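Local coordinates for extracellular solute-binding protein family 5 (PDB 4ONY) that probably binds peptides or related solutes in the periplasm and delivers them to an ABC transporter for import, at residues A14-L19 against A103-I108; V25-D30 against T97-L102. One frame throughout, in Å; residues are numbered along the deposited sequence.

Interaction 1 (A14-L19 against A103-I108); sequences APDYAL and AEKVAI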
ATOM      1  N   ALA A  14      -5.459  28.300  -6.828  1.00 30.15           N
ATOM      2  CA  ALA A  14      -5.692  26.873  -7.144  1.00 29.04           C
ATOM      3  C   ALA A  14      -5.516  26.589  -8.626  1.00 26.10           C
ATOM      4  O   ALA A  14      -6.091  27.263  -9.437  1.00 25.05           O
ATOM      5  CB  ALA A  14      -7.092  26.426  -6.714  1.00 27.89           C
ATOM      6  N   PRO A  15      -4.731  25.581  -8.977  1.00 24.65           N
ATOM      7  CA  PRO A  15      -4.592  25.269 -10.412  1.00 23.40           C
ATOM      8  C   PRO A  15      -5.885  24.673 -10.951  1.00 22.23           C
ATOM      9  O   PRO A  15      -6.649  24.074 -10.177  1.00 21.34           O
ATOM     10  CB  PRO A  15      -3.450  24.268 -10.437  1.00 23.59           C
ATOM     11  CG  PRO A  15      -3.493  23.597  -9.083  1.00 23.66           C
ATOM     12  CD  PRO A  15      -3.992  24.634  -8.120  1.00 24.71           C
ATOM     13  N   ASP A  16      -6.138  24.837 -12.255  1.00 20.68           N
ATOM     14  CA  ASP A  16      -7.342  24.272 -12.853  1.00 19.93           C
ATOM     15  C   ASP A  16      -7.119  22.893 -13.502  1.00 18.00           C
ATOM     16  O   ASP A  16      -8.057  22.310 -14.026  1.00 18.25           O
ATOM     17  CB  ASP A  16      -7.992  25.265 -13.843  1.00 20.63           C
ATOM     18  CG  ASP A  16      -7.185  25.425 -15.131  1.00 21.57           C
ATOM     19  OD1 ASP A  16      -6.135  24.785 -15.272  1.00 20.86           O
ATOM     20  OD2 ASP A  16      -7.601  26.208 -16.001  1.00 23.47           O
ATOM     21  N   TYR A  17      -5.894  22.407 -13.494  1.00 16.31           N
ATOM     22  CA  TYR A  17      -5.484  21.236 -14.245  1.00 15.64           C
ATOM     23  C   TYR A  17      -4.941  20.146 -13.301  1.00 15.76           C
ATOM     24  O   TYR A  17      -4.448  19.085 -13.757  1.00 16.37           O
ATOM     25  CB  TYR A  17      -4.369  21.610 -15.233  1.00 15.51           C
ATOM     26  CG  TYR A  17      -3.072  22.056 -14.547  1.00 14.72           C
ATOM     27  CD1 TYR A  17      -2.890  23.380 -14.109  1.00 14.86           C
ATOM     28  CD2 TYR A  17      -2.051  21.168 -14.344  1.00 14.06           C
ATOM     29  CE1 TYR A  17      -1.696  23.786 -13.481  1.00 14.63           C
ATOM     30  CE2 TYR A  17      -0.879  21.556 -13.715  1.00 14.00           C
ATOM     31  CZ  TYR A  17      -0.688  22.859 -13.272  1.00 14.09           C
ATOM     32  OH  TYR A  17       0.510  23.192 -12.632  1.00 13.40           O
ATOM     33  N   ALA A  18      -5.003  20.395 -12.007  1.00 15.48           N
ATOM     34  CA  ALA A  18      -4.444  19.457 -11.040  1.00 15.42           C
ATOM     35  C   ALA A  18      -5.100  19.633  -9.697  1.00 15.31           C
ATOM     36  O   ALA A  18      -5.624  20.702  -9.392  1.00 16.98           O
ATOM     37  CB  ALA A  18      -2.945  19.670 -10.887  1.00 15.12           C
ATOM     38  N   LEU A  19      -5.067  18.589  -8.908  1.00 15.10           N
ATOM     39  CA  LEU A  19      -5.555  18.635  -7.537  1.00 15.48           C
ATOM     40  C   LEU A  19      -4.601  17.841  -6.630  1.00 15.05           C
ATOM     41  O   LEU A  19      -4.401  16.644  -6.827  1.00 14.63           O
ATOM     42  CB  LEU A  19      -6.974  18.114  -7.501  1.00 16.55           C
ATOM     43  CG  LEU A  19      -7.650  18.028  -6.156  1.00 17.56           C
ATOM     44  CD1 LEU A  19      -7.722  19.403  -5.520  1.00 18.74           C
ATOM     45  CD2 LEU A  19      -9.020  17.418  -6.357  1.00 17.89           C
ATOM     46  N   ALA A 103     -12.283  14.673 -16.423  1.00 15.76           N
ATOM     47  CA  ALA A 103     -12.415  16.086 -16.128  1.00 17.28           C
ATOM     48  C   ALA A 103     -11.222  16.849 -16.715  1.00 17.89           C
ATOM     49  O   ALA A 103     -10.075  16.581 -16.372  1.00 17.35           O
ATOM     50  CB  ALA A 103     -12.500  16.300 -14.630  1.00 17.81           C
ATOM     51  N   GLU A 104     -11.503  17.755 -17.636  1.00 18.78           N
ATOM     52  CA  GLU A 104     -10.453  18.561 -18.250  1.00 20.35           C
ATOM     53  C   GLU A 104      -9.989  19.649 -17.284  1.00 20.56           C
ATOM     54  O   GLU A 104      -8.825  20.008 -17.283  1.00 20.66           O
ATOM     55  CB  GLU A 104     -10.954  19.206 -19.545  1.00 21.87           C
ATOM     56  CG  GLU A 104      -9.866  19.896 -20.358  1.00 23.34           C
ATOM     57  CD  GLU A 104     -10.367  20.421 -21.709  1.00 25.73           C
ATOM     58  OE1 GLU A 104     -11.583  20.419 -21.977  1.00 25.75           O
ATOM     59  OE2 GLU A 104      -9.524  20.815 -22.514  1.00 30.12           O
ATOM     60  N   LYS A 105     -10.915  20.175 -16.491  1.00 21.63           N
ATOM     61  CA  LYS A 105     -10.659  21.238 -15.552  1.00 23.29           C
ATOM     62  C   LYS A 105     -11.323  20.960 -14.213  1.00 21.07           C
ATOM     63  O   LYS A 105     -12.323  20.290 -14.140  1.00 20.77           O
ATOM     64  CB  LYS A 105     -11.192  22.570 -16.092  1.00 27.43           C
ATOM     65  CG  LYS A 105     -10.548  23.032 -17.384  1.00 32.84           C
ATOM     66  CD  LYS A 105      -9.148  23.577 -17.096  1.00 39.15           C
ATOM     67  CE  LYS A 105      -8.067  23.144 -18.104  1.00 42.73           C
ATOM     68  NZ  LYS A 105      -8.087  24.024 -19.316  1.00 42.27           N
ATOM     69  N   VAL A 106     -10.735  21.505 -13.176  1.00 19.91           N
ATOM     70  CA  VAL A 106     -11.203  21.385 -11.830  1.00 19.91           C
ATOM     71  C   VAL A 106     -11.135  22.742 -11.163  1.00 20.86           C
ATOM     72  O   VAL A 106     -10.195  23.505 -11.383  1.00 21.21           O
ATOM     73  CB  VAL A 106     -10.396  20.337 -11.039  1.00 19.38           C
ATOM     74  CG1 VAL A 106      -8.943  20.736 -10.838  1.00 19.33           C
ATOM     75  CG2 VAL A 106     -11.032  20.089  -9.695  1.00 19.77           C
ATOM     76  N   ALA A 107     -12.161  23.069 -10.399  1.00 21.31           N
ATOM     77  CA  ALA A 107     -12.135  24.220  -9.487  1.00 22.91           C
ATOM     78  C   ALA A 107     -12.563  23.736  -8.114  1.00 23.50           C
ATOM     79  O   ALA A 107     -13.321  22.767  -7.990  1.00 23.04           O
ATOM     80  CB  ALA A 107     -13.059  25.319  -9.993  1.00 23.60           C
ATOM     81  N   ILE A 108     -12.023  24.346  -7.069  1.00 24.91           N
ATOM     82  CA  ILE A 108     -12.245  23.836  -5.724  1.00 24.95           C
ATOM     83  C   ILE A 108     -12.213  24.964  -4.685  1.00 26.45           C
ATOM     84  O   ILE A 108     -11.457  25.911  -4.820  1.00 27.11           O
ATOM     85  CB  ILE A 108     -11.222  22.736  -5.366  1.00 24.67           C
ATOM     86  CG1 ILE A 108     -11.635  22.013  -4.074  1.00 24.42           C
ATOM     87  CG2 ILE A 108      -9.809  23.294  -5.229  1.00 24.47           C
ATOM     88  CD1 ILE A 108     -10.849  20.740  -3.819  1.00 23.53           C
TER
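K105 lies alongside D16, the two side chains pointing the same way, and can be followed outward atom by atom. Its CB sits 3.8 Å from the backbone O of D16. CG stands anti to the carbonyl carbon of K105 (chi1 -62°), and bends further along bring CD against the carboxylate, 3.2 Å from D16 OD2. CE then passes at 3.7 Å from D16 OD2, and the chain ends with NZ at 4.0 Å from that oxygen, a long salt bridge. The aliphatic part of the lysine is therefore nearer the acid than its ammonium group is, and the charge attraction is probably modest. At the backbone, V106 N donates to D16 O at 2.9 Å. The same oxygen receives a CA-H...O contact from K105, and D16 CA returns one to V106 O. These backbone contacts lay the N-terminal segment along strand 97-108 of an antiparallel sheet, just past a classic beta bulge in which E104 and K105 both face T118 on strand 114-119. V106 CG1 lies 3.6 Å from A18 O. Farther along, L19 and I108 cross at about a right angle, their CD1 atoms 3.8 Å apart; helix 181-187 also packs on both residues.

Interaction 2 (V25-D30 against T97-L102); sequences VALPAD and TLYSLL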
ATOM      1  N   VAL A  25       2.185  20.661  -6.371  1.00 15.39           N
ATOM      2  CA  VAL A  25       1.936  20.233  -7.749  1.00 14.85           C
ATOM      3  C   VAL A  25       3.233  20.350  -8.519  1.00 14.73           C
ATOM      4  O   VAL A  25       3.692  21.433  -8.827  1.00 14.69           O
ATOM      5  CB  VAL A  25       0.844  21.086  -8.391  1.00 15.66           C
ATOM      6  CG1 VAL A  25       0.627  20.702  -9.874  1.00 15.78           C
ATOM      7  CG2 VAL A  25      -0.479  20.891  -7.628  1.00 15.61           C
ATOM      8  N   ALA A  26       3.814  19.210  -8.861  1.00 13.78           N
ATOM      9  CA  ALA A  26       5.105  19.188  -9.508  1.00 13.61           C
ATOM     10  C   ALA A  26       5.077  19.681 -10.961  1.00 13.77           C
ATOM     11  O   ALA A  26       6.047  20.250 -11.422  1.00 13.29           O
ATOM     12  CB  ALA A  26       5.695  17.762  -9.443  1.00 13.41           C
ATOM     13  N   LEU A  27       3.987  19.442 -11.695  1.00 13.51           N
ATOM     14  CA  LEU A  27       3.994  19.730 -13.141  1.00 13.54           C
ATOM     15  C   LEU A  27       3.321  21.044 -13.413  1.00 13.44           C
ATOM     16  O   LEU A  27       2.295  21.321 -12.839  1.00 13.78           O
ATOM     17  CB  LEU A  27       3.265  18.619 -13.884  1.00 13.66           C
ATOM     18  CG  LEU A  27       3.772  17.187 -13.695  1.00 13.79           C
ATOM     19  CD1 LEU A  27       2.972  16.174 -14.543  1.00 14.41           C
ATOM     20  CD2 LEU A  27       5.250  17.094 -14.047  1.00 14.21           C
ATOM     21  N   PRO A  28       3.867  21.852 -14.325  1.00 13.72           N
ATOM     22  CA  PRO A  28       3.202  23.052 -14.743  1.00 14.01           C
ATOM     23  C   PRO A  28       2.100  22.729 -15.724  1.00 14.00           C
ATOM     24  O   PRO A  28       2.010  21.585 -16.186  1.00 13.36           O
ATOM     25  CB  PRO A  28       4.317  23.858 -15.402  1.00 14.57           C
ATOM     26  CG  PRO A  28       5.190  22.806 -15.986  1.00 14.41           C
ATOM     27  CD  PRO A  28       5.073  21.593 -15.121  1.00 13.84           C
ATOM     28  N   ALA A  29       1.220  23.699 -15.987  1.00 14.20           N
ATOM     29  CA  ALA A  29       0.006  23.430 -16.749  1.00 14.33           C
ATOM     30  C   ALA A  29       0.295  22.949 -18.157  1.00 14.60           C
ATOM     31  O   ALA A  29      -0.547  22.270 -18.739  1.00 14.32           O
ATOM     32  CB  ALA A  29      -0.867  24.673 -16.824  1.00 15.04           C
ATOM     33  N   ASP A  30       1.456  23.338 -18.722  1.00 15.09           N
ATOM     34  CA  ASP A  30       1.794  23.020 -20.122  1.00 15.48           C
ATOM     35  C   ASP A  30       2.667  21.745 -20.239  1.00 15.26           C
ATOM     36  O   ASP A  30       3.296  21.540 -21.251  1.00 14.94           O
ATOM     37  CB  ASP A  30       2.429  24.226 -20.856  1.00 16.24           C
ATOM     38  CG  ASP A  30       3.743  24.776 -20.161  1.00 16.97           C
ATOM     39  OD1 ASP A  30       4.009  24.403 -19.006  1.00 16.73           O
ATOM     40  OD2 ASP A  30       4.492  25.616 -20.753  1.00 17.23           O
ATOM     41  N   THR A  97      -0.996  13.723  -5.928  1.00 14.40           N
ATOM     42  CA  THR A  97      -1.448  14.722  -6.892  1.00 14.42           C
ATOM     43  C   THR A  97      -2.177  14.038  -8.058  1.00 14.22           C
ATOM     44  O   THR A  97      -1.710  13.037  -8.595  1.00 13.03           O
ATOM     45  CB  THR A  97      -0.289  15.524  -7.445  1.00 14.65           C
ATOM     46  OG1 THR A  97       0.424  16.157  -6.366  1.00 15.20           O
ATOM     47  CG2 THR A  97      -0.805  16.627  -8.429  1.00 14.98           C
ATOM     48  N   LEU A  98      -3.315  14.612  -8.418  1.00 14.40           N
ATOM     49  CA  LEU A  98      -4.140  14.194  -9.552  1.00 14.78           C
ATOM     50  C   LEU A  98      -4.081  15.201 -10.688  1.00 15.14           C
ATOM     51  O   LEU A  98      -4.047  16.412 -10.436  1.00 15.73           O
ATOM     52  CB  LEU A  98      -5.581  14.099  -9.087  1.00 15.20           C
ATOM     53  CG  LEU A  98      -5.856  13.248  -7.817  1.00 15.38           C
ATOM     54  CD1 LEU A  98      -7.310  13.333  -7.420  1.00 16.10           C
ATOM     55  CD2 LEU A  98      -5.488  11.803  -8.086  1.00 15.21           C
ATOM     56  N   TYR A  99      -4.091  14.722 -11.931  1.00 15.26           N
ATOM     57  CA  TYR A  99      -4.114  15.569 -13.127  1.00 15.30           C
ATOM     58  C   TYR A  99      -5.352  15.231 -13.965  1.00 15.73           C
ATOM     59  O   TYR A  99      -6.062  14.242 -13.685  1.00 14.77           O
ATOM     60  CB  TYR A  99      -2.817  15.404 -13.952  1.00 15.41           C
ATOM     61  CG  TYR A  99      -1.608  15.939 -13.231  1.00 14.60           C
ATOM     62  CD1 TYR A  99      -1.291  17.273 -13.299  1.00 14.68           C
ATOM     63  CD2 TYR A  99      -0.816  15.103 -12.406  1.00 13.71           C
ATOM     64  CE1 TYR A  99      -0.225  17.818 -12.576  1.00 14.51           C
ATOM     65  CE2 TYR A  99       0.241  15.612 -11.704  1.00 13.90           C
ATOM     66  CZ  TYR A  99       0.527  16.993 -11.766  1.00 14.37           C
ATOM     67  OH  TYR A  99       1.584  17.565 -11.053  1.00 14.86           O
ATOM     68  N   SER A 100      -5.624  16.062 -14.969  1.00 15.53           N
ATOM     69  CA  SER A 100      -6.830  15.948 -15.798  1.00 16.52           C
ATOM     70  C   SER A 100      -6.976  14.568 -16.477  1.00 16.39           C
ATOM     71  O   SER A 100      -5.998  13.964 -16.909  1.00 16.28           O
ATOM     72  CB  SER A 100      -6.854  17.053 -16.846  1.00 17.22           C
ATOM     73  OG  SER A 100      -6.902  18.322 -16.196  1.00 17.90           O
ATOM     74  N   LEU A 101      -8.184  14.028 -16.471  1.00 15.68           N
ATOM     75  CA  LEU A 101      -8.500  12.820 -17.297  1.00 15.57           C
ATOM     76  C   LEU A 101      -9.905  13.069 -17.855  1.00 15.78           C
ATOM     77  O   LEU A 101     -10.061  13.987 -18.686  1.00 16.35           O
ATOM     78  CB  LEU A 101      -8.365  11.538 -16.498  1.00 14.67           C
ATOM     79  CG  LEU A 101      -8.482  10.227 -17.276  1.00 14.64           C
ATOM     80  CD1 LEU A 101      -7.368  10.143 -18.306  1.00 14.46           C
ATOM     81  CD2 LEU A 101      -8.470   9.009 -16.324  1.00 14.03           C
ATOM     82  N   LEU A 102     -10.941  12.403 -17.334  1.00 15.22           N
ATOM     83  CA  LEU A 102     -12.293  12.706 -17.850  1.00 15.82           C
ATOM     84  C   LEU A 102     -12.679  14.167 -17.588  1.00 15.97           C
ATOM     85  O   LEU A 102     -13.343  14.800 -18.430  1.00 16.07           O
ATOM     86  CB  LEU A 102     -13.354  11.748 -17.291  1.00 15.82           C
ATOM     87  CG  LEU A 102     -13.372  10.328 -17.867  1.00 15.89           C
ATOM     88  CD1 LEU A 102     -14.285   9.427 -17.067  1.00 15.84           C
ATOM     89  CD2 LEU A 102     -13.833  10.321 -19.315  1.00 16.94           C
TER
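The Y99 side chain leaves strand 97-108 of the antiparallel sheet and reaches the irregular loop that follows strand 18-20, where V25, A26 and L27 gather round its hydroxyl end. Strand and loop backbones stay well apart here, with 9.1 Å between L27 CA and Y99 CA, and the ring bridges the difference.

One hydrogen bond crosses the contact: L27 N donates to Y99 OH at 3.1 Å, with an N-H...O angle of 153°. The phenol oxygen also hydrogen-bonds E94 OE2, so this buried tyrosine has polar partners on the loop and in the connection leading into its own strand. E94 works on both segments, since its OE1 takes the A26 N-H and also bonds T97 OG1, fixing the loop backbone beside the start of the strand.

The apolar contacts lie at the outer end of the ring. L27 lies roughly perpendicular to the tyrosine side chain; with its CG anti to the carbonyl carbon (chi1 -57°), CD1 is carried over one ring face, giving a CH-pi contact 4.1 Å from the Y99 centroid and 22° off the normal. L27 CG approaches Y99 CZ at 3.8 Å. V25 and the tyrosine run in opposite senses, V25 CG1 coming to the ring at a slant. Aromatic neighbours add to the packing: Y31 meets Y99 edge-to-face, and the F34 ring touches it too. At the hydroxyl end, V25 CG1 comes within 3.5 Å of Y99 OH.

Overall arrangement
From the N terminus, the chain first runs through 14-19, which interaction 1 joins to the far end of strand 97-108, closing the larger loop. It continues through strand 18-20 into the segment 25-30, which interaction 2 returns to the near end of the same long strand. The second loop thus lies wholly within the first, and the two do not cross. Between them, L19 O probably accepts a hydrogen bond from L98 N, while Y17 OH reaches L27 O at 2.6 Å, linking the two N-terminal segments directly. Together the contacts tie the leading segment and the loop before strand 46-52 to one antiparallel sheet.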